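Local structure of Endonuclease/exonuclease/phosphatase domain-containing protein (Enterococcus faecalis, 3L1W) at residues E80-L93 with P109-T121. The protein is of unknown function but belongs to the endonuclease/exonuclease/phosphatase family of DNase I-like enzymes, and may act as a 3'-5' RNA exonuclease. Residues are numbered along the deposited sequence; the frame is centred on the assembly and turned at random.
Sequences EQKVQAIDTGYFWL and PRIALWGLFKETT. With EDO (1,2-ethanediol), chain K; SO4 (sulfate ion), chain G.
Trp114 lies flat across the backbone of Gly89 where strand 83-92, an edge strand of one of the two sheets of this DNase I-like fold, pairs antiparallel with strand 111-119. With chi1 at 61°, its CG sits between its own backbone N and carbonyl carbon, and the indole reaches over the neighbouring strand; Gly89 N lies 3.4 Å from Trp114 CE2, beneath the ring. Gly89 has no side chain to stand in the way of the indole. At the ring's rim, Asp87 OD2 comes in plane to 3.5 Å from Trp114 CH2, the carboxylate nearly perpendicular to the indole, while Trp114 NE1 donates a 2.9 Å hydrogen bond to O2 of a bound ethanediol, probably from the crystallisation liquor. Phe91 follows on the same side of the sheet, its rim against that of Trp114 and one ring face over the Ala112 methyl.

On the other side, which packs against strands 59-64 and 73-78 of the second sheet, Ile111 CG2 sits over the five-membered ring of Trp92, 3.4 Å from Trp92 NE1, a nitrogen that is hydrogen-bonded to Arg65 O. Further along, the Phe117 ring meets Ala85 CB and Val83 CG2, and also makes an edge-to-face pair with Tyr78.

A classic beta bulge interrupts the ladder: Ile86 and Asp87 both face Leu116, whose O takes a short bond from Ile86 N and a weak one from Asp87 N. Near the bulge, Gly89 N donates to Trp114 O, joined there by Thr88 OG1 in one of that residue's two conformers. Beyond strand 111-119, Thr120 OG1 donates to Gln81 O from above the carbonyl plane. The Gln84 chain, bent at chi2 (79°), brings its amide to that hydroxyl: Gln84 NE2 bonds Thr120 OG1 at 2.9 Å and Glu80 O at 2.7 Å, both partners lying in the amide plane.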
loop_
_atom_site.group_PDB
_atom_site.type_symbol
_atom_site.label_atom_id
_atom_site.label_comp_id
_atom_site.label_asym_id
_atom_site.label_seq_id
_atom_site.Cartn_x
_atom_site.Cartn_y
_atom_site.Cartn_z
ATOM N N GLU A 80 -10.470 16.728 5.525
ATOM C CA GLU A 80 -10.694 17.792 6.502
ATOM C C GLU A 80 -10.631 17.349 7.962
ATOM O O GLU A 80 -10.450 18.181 8.856
ATOM C CB GLU A 80 -12.007 18.517 6.201
ATOM C CG GLU A 80 -11.915 19.414 4.970
ATOM C CD GLU A 80 -13.229 20.099 4.642
ATOM O OE1 GLU A 80 -13.878 20.625 5.567
ATOM O OE2 GLU A 80 -13.609 20.115 3.455
ATOM N N GLN A 81 -10.756 16.053 8.212
ATOM C CA GLN A 81 -10.597 15.550 9.572
ATOM C C GLN A 81 -9.125 15.497 9.968
ATOM O O GLN A 81 -8.802 15.347 11.144
ATOM C CB GLN A 81 -11.187 14.147 9.708
ATOM C CG GLN A 81 -12.693 14.071 9.606
ATOM C CD GLN A 81 -13.215 12.721 10.079
ATOM O OE1 GLN A 81 -13.362 11.785 9.290
ATOM N NE2 GLN A 81 -13.476 12.610 11.380
ATOM N N LYS A 82 -8.239 15.594 8.979
ATOM C CA LYS A 82 -6.800 15.491 9.212
ATOM C C LYS A 82 -6.082 16.827 9.024
ATOM O O LYS A 82 -5.166 17.167 9.782
ATOM C CB LYS A 82 -6.189 14.441 8.275
ATOM C CG LYS A 82 -6.715 13.024 8.526
ATOM C CD LYS A 82 -6.065 12.018 7.602
ATOM C CE LYS A 82 -6.544 10.589 7.900
ATOM N NZ LYS A 82 -6.041 9.622 6.877
ATOM N N VAL A 83 -6.475 17.575 7.996
ATOM C CA VAL A 83 -5.903 18.903 7.770
ATOM C C VAL A 83 -6.983 19.857 7.316
ATOM O O VAL A 83 -7.921 19.461 6.628
ATOM C CB VAL A 83 -4.792 18.901 6.702
ATOM C CG1 VAL A 83 -3.602 18.047 7.152
ATOM C CG2 VAL A 83 -5.331 18.416 5.360
ATOM N N GLN A 84 -6.851 21.120 7.693
ATOM C CA GLN A 84 -7.813 22.118 7.259
ATOM C C GLN A 84 -7.123 23.144 6.379
ATOM O O GLN A 84 -5.997 23.552 6.661
ATOM C CB GLN A 84 -8.468 22.798 8.464
ATOM C CG GLN A 84 -9.303 21.851 9.321
ATOM C CD GLN A 84 -8.458 20.996 10.255
ATOM O OE1 GLN A 84 -7.592 21.506 10.968
ATOM N NE2 GLN A 84 -8.714 19.690 10.262
ATOM N N ALA A 85 -7.789 23.548 5.303
ATOM C CA ALA A 85 -7.241 24.576 4.436
ATOM C C ALA A 85 -7.632 25.927 4.999
ATOM O O ALA A 85 -8.820 26.198 5.201
ATOM C CB ALA A 85 -7.759 24.428 3.020
ATOM N N ILE A 86 -6.641 26.773 5.262
ATOM C CA ILE A 86 -6.931 28.121 5.752
ATOM C C ILE A 86 -6.695 29.227 4.727
ATOM O O ILE A 86 -7.132 30.363 4.925
ATOM C CB ILE A 86 -6.196 28.434 7.073
ATOM C CG1 ILE A 86 -4.687 28.280 6.912
ATOM C CG2 ILE A 86 -6.699 27.509 8.179
ATOM C CD1 ILE A 86 -3.905 28.749 8.137
ATOM N N ASP A 87 -6.023 28.893 3.629
ATOM C CA ASP A 87 -5.842 29.818 2.512
ATOM C C ASP A 87 -5.479 28.999 1.281
ATOM O O ASP A 87 -4.913 27.904 1.403
ATOM C CB ASP A 87 -4.723 30.818 2.818
ATOM C CG ASP A 87 -4.765 32.056 1.925
ATOM O OD1 ASP A 87 -5.738 32.229 1.159
ATOM O OD2 ASP A 87 -3.815 32.875 2.017
ATOM N N THR A 88 -5.823 29.504 0.103
ATOM C CA THR A 88 -5.452 28.838 -1.140
ATOM C C THR A 88 -5.299 29.850 -2.266
ATOM O O THR A 88 -5.832 30.963 -2.201
ATOM C CB THR A 88 -6.497 27.788 -1.554
ATOM O OG1 THR A 88 -6.025 27.065 -2.698
ATOM C CG2 THR A 88 -7.819 28.459 -1.892
ATOM N N GLY A 89 -4.573 29.464 -3.307
ATOM C CA GLY A 89 -4.446 30.318 -4.461
ATOM C C GLY A 89 -3.746 29.614 -5.593
ATOM O O GLY A 89 -3.307 28.466 -5.459
ATOM N N TYR A 90 -3.662 30.304 -6.722
ATOM C CA TYR A 90 -2.912 29.800 -7.855
ATOM C C TYR A 90 -2.463 30.943 -8.738
ATOM O O TYR A 90 -2.992 32.060 -8.661
ATOM C CB TYR A 90 -3.734 28.791 -8.655
ATOM C CG TYR A 90 -4.928 29.356 -9.395
ATOM C CD1 TYR A 90 -4.892 29.530 -10.773
ATOM C CD2 TYR A 90 -6.103 29.666 -8.725
ATOM C CE1 TYR A 90 -5.985 30.022 -11.462
ATOM C CE2 TYR A 90 -7.202 30.167 -9.405
ATOM C CZ TYR A 90 -7.135 30.339 -10.773
ATOM O OH TYR A 90 -8.220 30.828 -11.459
ATOM N N PHE A 91 -1.465 30.666 -9.563
ATOM C CA PHE A 91 -0.912 31.688 -10.437
ATOM C C PHE A 91 -0.237 31.017 -11.619
ATOM O O PHE A 91 0.057 29.816 -11.584
ATOM C CB PHE A 91 0.085 32.571 -9.680
ATOM C CG PHE A 91 1.166 31.802 -8.974
ATOM C CD1 PHE A 91 2.361 31.518 -9.611
ATOM C CD2 PHE A 91 0.989 31.360 -7.671
ATOM C CE1 PHE A 91 3.359 30.810 -8.959
ATOM C CE2 PHE A 91 1.980 30.658 -7.014
ATOM C CZ PHE A 91 3.170 30.379 -7.657
ATOM N N TRP A 92 -0.005 31.804 -12.659
ATOM C CA TRP A 92 0.649 31.328 -13.867
ATOM C C TRP A 92 2.164 31.435 -13.747
ATOM O O TRP A 92 2.696 32.362 -13.127
ATOM C CB TRP A 92 0.112 32.085 -15.093
ATOM C CG TRP A 92 -1.220 31.541 -15.483
ATOM C CD1 TRP A 92 -1.461 30.568 -16.409
ATOM C CD2 TRP A 92 -2.490 31.879 -14.915
ATOM N NE1 TRP A 92 -2.806 30.292 -16.465
ATOM C CE2 TRP A 92 -3.461 31.082 -15.557
ATOM C CE3 TRP A 92 -2.905 32.789 -13.933
ATOM C CZ2 TRP A 92 -4.820 31.170 -15.258
ATOM C CZ3 TRP A 92 -4.256 32.875 -13.635
ATOM C CH2 TRP A 92 -5.197 32.068 -14.297
ATOM N N LEU A 93 2.855 30.459 -14.320
ATOM C CA LEU A 93 4.304 30.423 -14.265
ATOM C C LEU A 93 4.878 31.228 -15.421
ATOM O O LEU A 93 5.504 30.680 -16.336
ATOM C CB LEU A 93 4.798 28.970 -14.293
ATOM C CG LEU A 93 4.134 28.027 -13.282
ATOM C CD1 LEU A 93 4.861 26.680 -13.247
ATOM C CD2 LEU A 93 4.094 28.612 -11.885
ATOM N N PRO A 109 0.396 27.578 -21.285
ATOM C CA PRO A 109 0.177 28.115 -19.941
ATOM C C PRO A 109 0.405 27.016 -18.914
ATOM O O PRO A 109 0.055 25.855 -19.160
ATOM C CB PRO A 109 -1.298 28.539 -19.964
ATOM C CG PRO A 109 -1.648 28.659 -21.412
ATOM C CD PRO A 109 -0.826 27.620 -22.102
ATOM N N ARG A 110 1.037 27.371 -17.800
ATOM C CA ARG A 110 1.235 26.447 -16.696
ATOM C C ARG A 110 0.864 27.192 -15.438
ATOM O O ARG A 110 1.092 28.400 -15.336
ATOM C CB ARG A 110 2.697 26.006 -16.592
ATOM C CG ARG A 110 3.184 25.178 -17.755
ATOM C CD ARG A 110 2.834 23.724 -17.577
ATOM N NE ARG A 110 3.162 22.965 -18.778
ATOM C CZ ARG A 110 2.934 21.667 -18.921
ATOM N NH1 ARG A 110 2.391 20.980 -17.925
ATOM N NH2 ARG A 110 3.258 21.056 -20.052
ATOM N N ILE A 111 0.288 26.482 -14.481
ATOM C CA ILE A 111 -0.029 27.118 -13.217
ATOM C C ILE A 111 0.621 26.381 -12.064
ATOM O O ILE A 111 1.042 25.228 -12.191
ATOM C CB ILE A 111 -1.546 27.184 -12.962
ATOM C CG1 ILE A 111 -2.150 25.780 -12.937
ATOM C CG2 ILE A 111 -2.232 28.065 -14.019
ATOM C CD1 ILE A 111 -3.493 25.720 -12.219
ATOM N N ALA A 112 0.722 27.071 -10.940
ATOM C CA ALA A 112 0.964 26.405 -9.673
ATOM C C ALA A 112 -0.257 26.624 -8.807
ATOM O O ALA A 112 -0.873 27.695 -8.828
ATOM C CB ALA A 112 2.211 26.944 -8.992
ATOM N N LEU A 113 -0.601 25.594 -8.044
ATOM C CA LEU A 113 -1.736 25.639 -7.133
ATOM C C LEU A 113 -1.167 25.424 -5.742
ATOM O O LEU A 113 -0.419 24.473 -5.518
ATOM C CB LEU A 113 -2.719 24.509 -7.474
ATOM C CG LEU A 113 -3.911 24.283 -6.531
ATOM C CD1 LEU A 113 -4.801 25.524 -6.452
ATOM C CD2 LEU A 113 -4.732 23.033 -6.910
ATOM N N TRP A 114 -1.509 26.296 -4.800
ATOM C CA TRP A 114 -0.987 26.145 -3.446
ATOM C C TRP A 114 -2.096 26.229 -2.396
ATOM O O TRP A 114 -3.198 26.740 -2.657
ATOM C CB TRP A 114 0.102 27.197 -3.180
ATOM C CG TRP A 114 -0.424 28.603 -3.283
ATOM C CD1 TRP A 114 -0.444 29.396 -4.395
ATOM C CD2 TRP A 114 -1.025 29.373 -2.233
ATOM N NE1 TRP A 114 -1.024 30.607 -4.102
ATOM C CE2 TRP A 114 -1.385 30.618 -2.780
ATOM C CE3 TRP A 114 -1.297 29.122 -0.884
ATOM C CZ2 TRP A 114 -2.000 31.617 -2.023
ATOM C CZ3 TRP A 114 -1.904 30.110 -0.135
ATOM C CH2 TRP A 114 -2.249 31.345 -0.704
ATOM N N GLY A 115 -1.796 25.709 -1.212
ATOM C CA GLY A 115 -2.698 25.809 -0.079
ATOM C C GLY A 115 -1.924 25.964 1.211
ATOM O O GLY A 115 -0.846 25.377 1.380
ATOM N N LEU A 116 -2.460 26.780 2.112
ATOM C CA LEU A 116 -1.935 26.879 3.463
ATOM C C LEU A 116 -2.857 26.038 4.328
ATOM O O LEU A 116 -4.073 26.255 4.346
ATOM C CB LEU A 116 -1.922 28.336 3.932
ATOM C CG LEU A 116 -1.154 28.609 5.227
ATOM C CD1 LEU A 116 0.344 28.361 5.026
ATOM C CD2 LEU A 116 -1.411 30.031 5.713
ATOM N N PHE A 117 -2.276 25.060 5.016
ATOM C CA PHE A 117 -3.042 24.063 5.753
ATOM C C PHE A 117 -2.641 24.052 7.219
ATOM O O PHE A 117 -1.582 24.562 7.592
ATOM C CB PHE A 117 -2.797 22.666 5.169
ATOM C CG PHE A 117 -3.416 22.451 3.811
ATOM C CD1 PHE A 117 -2.704 22.733 2.654
ATOM C CD2 PHE A 117 -4.714 21.970 3.697
ATOM C CE1 PHE A 117 -3.277 22.537 1.403
ATOM C CE2 PHE A 117 -5.292 21.769 2.450
ATOM C CZ PHE A 117 -4.576 22.045 1.308
ATOM N N LYS A 118 -3.498 23.479 8.053
ATOM C CA LYS A 118 -3.107 23.163 9.419
ATOM C C LYS A 118 -3.544 21.759 9.751
ATOM O O LYS A 118 -4.678 21.381 9.463
ATOM C CB LYS A 118 -3.768 24.112 10.418
ATOM C CG LYS A 118 -3.130 25.472 10.535
ATOM C CD LYS A 118 -3.741 26.206 11.716
ATOM C CE LYS A 118 -3.369 27.669 11.708
ATOM N NZ LYS A 118 -4.163 28.397 12.717
ATOM N N GLU A 119 -2.659 20.986 10.373
ATOM C CA GLU A 119 -3.055 19.685 10.891
ATOM C C GLU A 119 -4.012 19.866 12.060
ATOM O O GLU A 119 -3.858 20.786 12.856
ATOM C CB GLU A 119 -1.832 18.894 11.355
ATOM C CG GLU A 119 -0.932 18.443 10.231
ATOM C CD GLU A 119 0.102 17.433 10.700
ATOM O OE1 GLU A 119 -0.275 16.265 10.928
ATOM O OE2 GLU A 119 1.285 17.812 10.834
ATOM N N THR A 120 -4.993 18.976 12.170
ATOM C CA THR A 120 -5.982 19.057 13.239
ATOM C C THR A 120 -5.348 19.236 14.624
ATOM O O THR A 120 -5.805 20.051 15.434
ATOM C CB THR A 120 -6.878 17.811 13.235
ATOM O OG1 THR A 120 -7.511 17.697 11.956
ATOM C CG2 THR A 120 -7.944 17.914 14.315
ATOM N N THR A 121 -4.282 18.484 14.873
ATOM C CA THR A 121 -3.630 18.449 16.176
ATOM C C THR A 121 -2.627 19.587 16.405
ATOM O O THR A 121 -2.327 19.934 17.547
ATOM C CB THR A 121 -2.914 17.098 16.379
ATOM O OG1 THR A 121 -2.045 17.181 17.513
ATOM C CG2 THR A 121 -2.092 16.737 15.142
HETATM C C1 EDO K . -0.010 34.811 -5.336
HETATM O O1 EDO K . 0.672 35.073 -4.100
HETATM C C2 EDO K . -0.227 33.310 -5.469
HETATM O O2 EDO K . -1.605 32.997 -5.706
HETATM S S SO4 G . -2.343 10.128 7.815
HETATM O O1 SO4 G . -3.020 9.490 6.684
HETATM O O2 SO4 G . -3.327 10.340 8.871
HETATM O O3 SO4 G . -1.279 9.257 8.302
HETATM O O4 SO4 G . -1.793 11.418 7.405
HETATM O O HOH W 1 -4.066 15.809 12.707
#